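Local coordinates for nitronate monooxygenase family protein (Pseudomonas aeruginosa, PDB 4QIT) that uses FMN and molecular oxygen to oxidise alkyl nitronates, with the toxin propionate 3-nitronate as its best and presumed physiological substrate, at residues Phe77-Gly82 and Phe118-Thr123. The protein carries 1 engineered substitution. Residues are numbered along the deposited sequence; the frame is centred on the assembly and turned at random.
With FMN (flavin mononucleotide), chain C; NIE (nitroethane), chain D.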
loop_
_atom_site.group_PDB
_atom_site.type_symbol
_atom_site.label_atom_id
_atom_site.label_comp_id
_atom_site.label_asym_id
_atom_site.label_seq_id
_atom_site.Cartn_x
_atom_site.Cartn_y
_atom_site.Cartn_z
ATOM N N PHE A 77 -19.366 -9.243 -10.483
ATOM C CA PHE A 77 -19.381 -7.997 -9.730
ATOM C C PHE A 77 -20.658 -7.915 -8.904
ATOM O O PHE A 77 -21.735 -8.303 -9.368
ATOM C CB PHE A 77 -19.318 -6.791 -10.662
ATOM C CG PHE A 77 -18.043 -6.695 -11.467
ATOM C CD1 PHE A 77 -16.985 -7.568 -11.248
ATOM C CD2 PHE A 77 -17.911 -5.710 -12.427
ATOM C CE1 PHE A 77 -15.825 -7.467 -12.000
ATOM C CE2 PHE A 77 -16.756 -5.593 -13.176
ATOM C CZ PHE A 77 -15.709 -6.480 -12.964
ATOM N N CYS A 78 -20.532 -7.402 -7.686
ATOM C CA CYS A 78 -21.644 -7.330 -6.746
ATOM C C CYS A 78 -21.683 -5.928 -6.145
ATOM O O CYS A 78 -21.880 -5.743 -4.937
ATOM C CB CYS A 78 -21.445 -8.378 -5.649
ATOM S SG CYS A 78 -22.942 -8.801 -4.722
ATOM N N HIS A 79 -21.464 -4.940 -7.002
ATOM C CA HIS A 79 -21.536 -3.537 -6.607
ATOM C C HIS A 79 -22.981 -3.114 -6.307
ATOM O O HIS A 79 -23.936 -3.807 -6.680
ATOM C CB HIS A 79 -20.957 -2.657 -7.720
ATOM C CG HIS A 79 -21.523 -2.954 -9.080
ATOM N ND1 HIS A 79 -21.210 -4.098 -9.784
ATOM C CD2 HIS A 79 -22.367 -2.241 -9.862
ATOM C CE1 HIS A 79 -21.843 -4.077 -10.946
ATOM N NE2 HIS A 79 -22.551 -2.968 -11.020
ATOM N N ARG A 80 -23.131 -1.978 -5.627
ATOM C CA ARG A 80 -24.431 -1.318 -5.542
ATOM C C ARG A 80 -24.867 -1.006 -6.961
ATOM O O ARG A 80 -24.083 -0.437 -7.729
ATOM C CB ARG A 80 -24.315 -0.021 -4.747
ATOM C CG ARG A 80 -25.573 0.847 -4.821
ATOM C CD ARG A 80 -25.382 2.190 -4.126
ATOM N NE ARG A 80 -24.169 2.894 -4.557
ATOM C CZ ARG A 80 -24.028 3.492 -5.738
ATOM N NH1 ARG A 80 -25.017 3.464 -6.628
ATOM N NH2 ARG A 80 -22.890 4.111 -6.039
ATOM N N PRO A 81 -26.102 -1.394 -7.333
ATOM C CA PRO A 81 -26.566 -1.120 -8.696
ATOM C C PRO A 81 -26.430 0.360 -9.056
ATOM O O PRO A 81 -26.800 1.236 -8.268
ATOM C CB PRO A 81 -28.037 -1.545 -8.654
ATOM C CG PRO A 81 -28.051 -2.656 -7.653
ATOM C CD PRO A 81 -27.075 -2.198 -6.575
ATOM N N GLY A 82 -25.879 0.630 -10.237
ATOM C CA GLY A 82 -25.621 1.994 -10.650
ATOM C C GLY A 82 -26.910 2.793 -10.721
ATOM O O GLY A 82 -27.959 2.278 -11.120
ATOM N N PHE A 118 -24.727 -8.382 -9.597
ATOM C CA PHE A 118 -25.363 -9.615 -9.163
ATOM C C PHE A 118 -26.631 -9.263 -8.393
ATOM O O PHE A 118 -27.610 -10.017 -8.398
ATOM C CB PHE A 118 -24.389 -10.394 -8.273
ATOM C CG PHE A 118 -24.808 -11.817 -7.985
ATOM C CD1 PHE A 118 -24.835 -12.770 -8.999
ATOM C CD2 PHE A 118 -25.140 -12.205 -6.691
ATOM C CE1 PHE A 118 -25.206 -14.082 -8.727
ATOM C CE2 PHE A 118 -25.510 -13.519 -6.416
ATOM C CZ PHE A 118 -25.542 -14.454 -7.433
ATOM N N LEU A 119 -26.616 -8.100 -7.750
ATOM C CA LEU A 119 -27.754 -7.640 -6.954
ATOM C C LEU A 119 -28.932 -7.143 -7.785
ATOM O O LEU A 119 -30.020 -6.934 -7.243
ATOM C CB LEU A 119 -27.305 -6.548 -5.983
ATOM C CG LEU A 119 -26.148 -6.953 -5.070
ATOM C CD1 LEU A 119 -25.778 -5.812 -4.154
ATOM C CD2 LEU A 119 -26.506 -8.191 -4.259
ATOM N N GLU A 120 -28.732 -6.946 -9.087
ATOM C CA GLU A 120 -29.812 -6.423 -9.932
ATOM C C GLU A 120 -30.191 -7.297 -11.131
ATOM O O GLU A 120 -31.174 -7.007 -11.812
ATOM C CB GLU A 120 -29.489 -5.004 -10.411
ATOM C CG GLU A 120 -28.402 -4.939 -11.468
ATOM C CD GLU A 120 -27.921 -3.527 -11.713
ATOM O OE1 GLU A 120 -26.691 -3.300 -11.690
ATOM O OE2 GLU A 120 -28.759 -2.628 -11.931
ATOM N N ASP A 121 -29.429 -8.353 -11.399
ATOM C CA ASP A 121 -29.767 -9.264 -12.493
ATOM C C ASP A 121 -30.173 -10.617 -11.923
ATOM O O ASP A 121 -29.322 -11.442 -11.607
ATOM C CB ASP A 121 -28.591 -9.431 -13.466
ATOM C CG ASP A 121 -28.955 -10.251 -14.703
ATOM O OD1 ASP A 121 -30.032 -10.892 -14.724
ATOM O OD2 ASP A 121 -28.159 -10.258 -15.668
ATOM N N PRO A 122 -31.487 -10.855 -11.808
ATOM C CA PRO A 122 -32.007 -12.072 -11.181
ATOM C C PRO A 122 -31.779 -13.347 -11.997
ATOM O O PRO A 122 -32.075 -14.433 -11.495
ATOM C CB PRO A 122 -33.507 -11.779 -11.053
ATOM C CG PRO A 122 -33.793 -10.803 -12.137
ATOM C CD PRO A 122 -32.567 -9.944 -12.231
ATOM N N THR A 123 -31.269 -13.228 -13.222
ATOM C CA THR A 123 -31.039 -14.412 -14.053
ATOM C C THR A 123 -29.681 -15.084 -13.793
ATOM O O THR A 123 -29.449 -16.212 -14.226
ATOM C CB THR A 123 -31.182 -14.111 -15.563
ATOM O OG1 THR A 123 -30.129 -13.240 -15.996
ATOM C CG2 THR A 123 -32.539 -13.470 -15.870
HETATM N N1 FMN C . -11.109 -8.615 -9.900
HETATM C C2 FMN C . -12.446 -8.964 -10.032
HETATM O O2 FMN C . -13.076 -9.292 -9.034
HETATM N N3 FMN C . -13.070 -8.978 -11.259
HETATM C C4 FMN C . -12.348 -8.605 -12.373
HETATM O O4 FMN C . -12.864 -8.589 -13.487
HETATM C C4A FMN C . -11.019 -8.245 -12.245
HETATM N N5 FMN C . -10.334 -7.877 -13.373
HETATM C C5A FMN C . -9.006 -7.532 -13.300
HETATM C C6 FMN C . -8.351 -7.180 -14.471
HETATM C C7 FMN C . -7.015 -6.838 -14.453
HETATM C C7M FMN C . -6.371 -6.492 -15.765
HETATM C C8 FMN C . -6.324 -6.821 -13.241
HETATM C C8M FMN C . -4.874 -6.430 -13.203
HETATM C C9 FMN C . -6.991 -7.170 -12.061
HETATM C C9A FMN C . -8.342 -7.535 -12.081
HETATM N N10 FMN C . -9.034 -7.896 -10.924
HETATM C C10 FMN C . -10.380 -8.245 -11.011
HETATM C "C1'" FMN C . -8.342 -7.875 -9.585
HETATM C "C2'" FMN C . -7.764 -9.222 -9.186
HETATM O "O2'" FMN C . -8.803 -10.071 -8.771
HETATM C "C3'" FMN C . -6.788 -9.078 -8.027
HETATM O "O3'" FMN C . -7.305 -8.262 -6.997
HETATM C "C4'" FMN C . -5.537 -8.414 -8.558
HETATM O "O4'" FMN C . -5.285 -8.867 -9.876
HETATM C "C5'" FMN C . -4.366 -8.808 -7.675
HETATM O "O5'" FMN C . -3.372 -7.875 -7.970
HETATM P P FMN C . -2.121 -8.249 -8.878
HETATM O O1P FMN C . -1.912 -9.740 -8.858
HETATM O O2P FMN C . -0.957 -7.473 -8.342
HETATM O O3P FMN C . -2.497 -7.809 -10.254
HETATM N N3 NIE D . -10.918 -4.469 -13.477
HETATM C C1 NIE D . -13.128 -4.572 -12.616
HETATM C C2 NIE D . -12.257 -4.780 -13.835
HETATM O O4 NIE D . -10.466 -4.913 -12.425
HETATM O O5 NIE D . -10.315 -3.397 -14.067
HETATM O O HOH W 1 -24.935 -1.388 -12.052
HETATM O O HOH W 2 -29.379 -0.025 -11.482
#
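This is a loop-to-loop contact beside the flavin site, made by one backbone hydrogen bond, a small apolar patch and two bridging waters. Residues 77-82 leave strand 72-77; residues 118-123 lead into helix 124-131. F118 N donates to F77 O at 3.0 Å, in the carbonyl plane. The F118 ring turns away and packs on L124, L125 and L128 of that helix. With SG anti to the backbone N (chi1 -161°), C78 presents its sulfur to the branched end of L119, 3.6 Å from CD2. L119 CD1 packs beside the carbonyl oxygen of H79. The P81 ring and the E120 chain lie alongside, pointing opposite ways: P81 CG meets E120 CB, and P81 CB comes 3.5 Å from E120 OE2. The fold is a TIM barrel, and both segments belong to the connection between strands 72-77 and 135-139. F77 ends its strand in the active site. FMN N3 lies at the edge of the F77 ring, 3.2 Å from CE1. F77 CZ is 3.2 Å from C1 of the bound nitroethane. One water accepts from G82 N and also bonds E120 OE1 and H79 NE2; it lies in the imidazole plane. A second donates to E120 OE2 and G82 O. S117 N also bonds E120 OE1, and H79 NE2 is hydrogen-bonded to Y115 O. D121 OD1 makes a capping bond with T123 N and accepts from T123 OG1; both donors approach one face of the carboxylate.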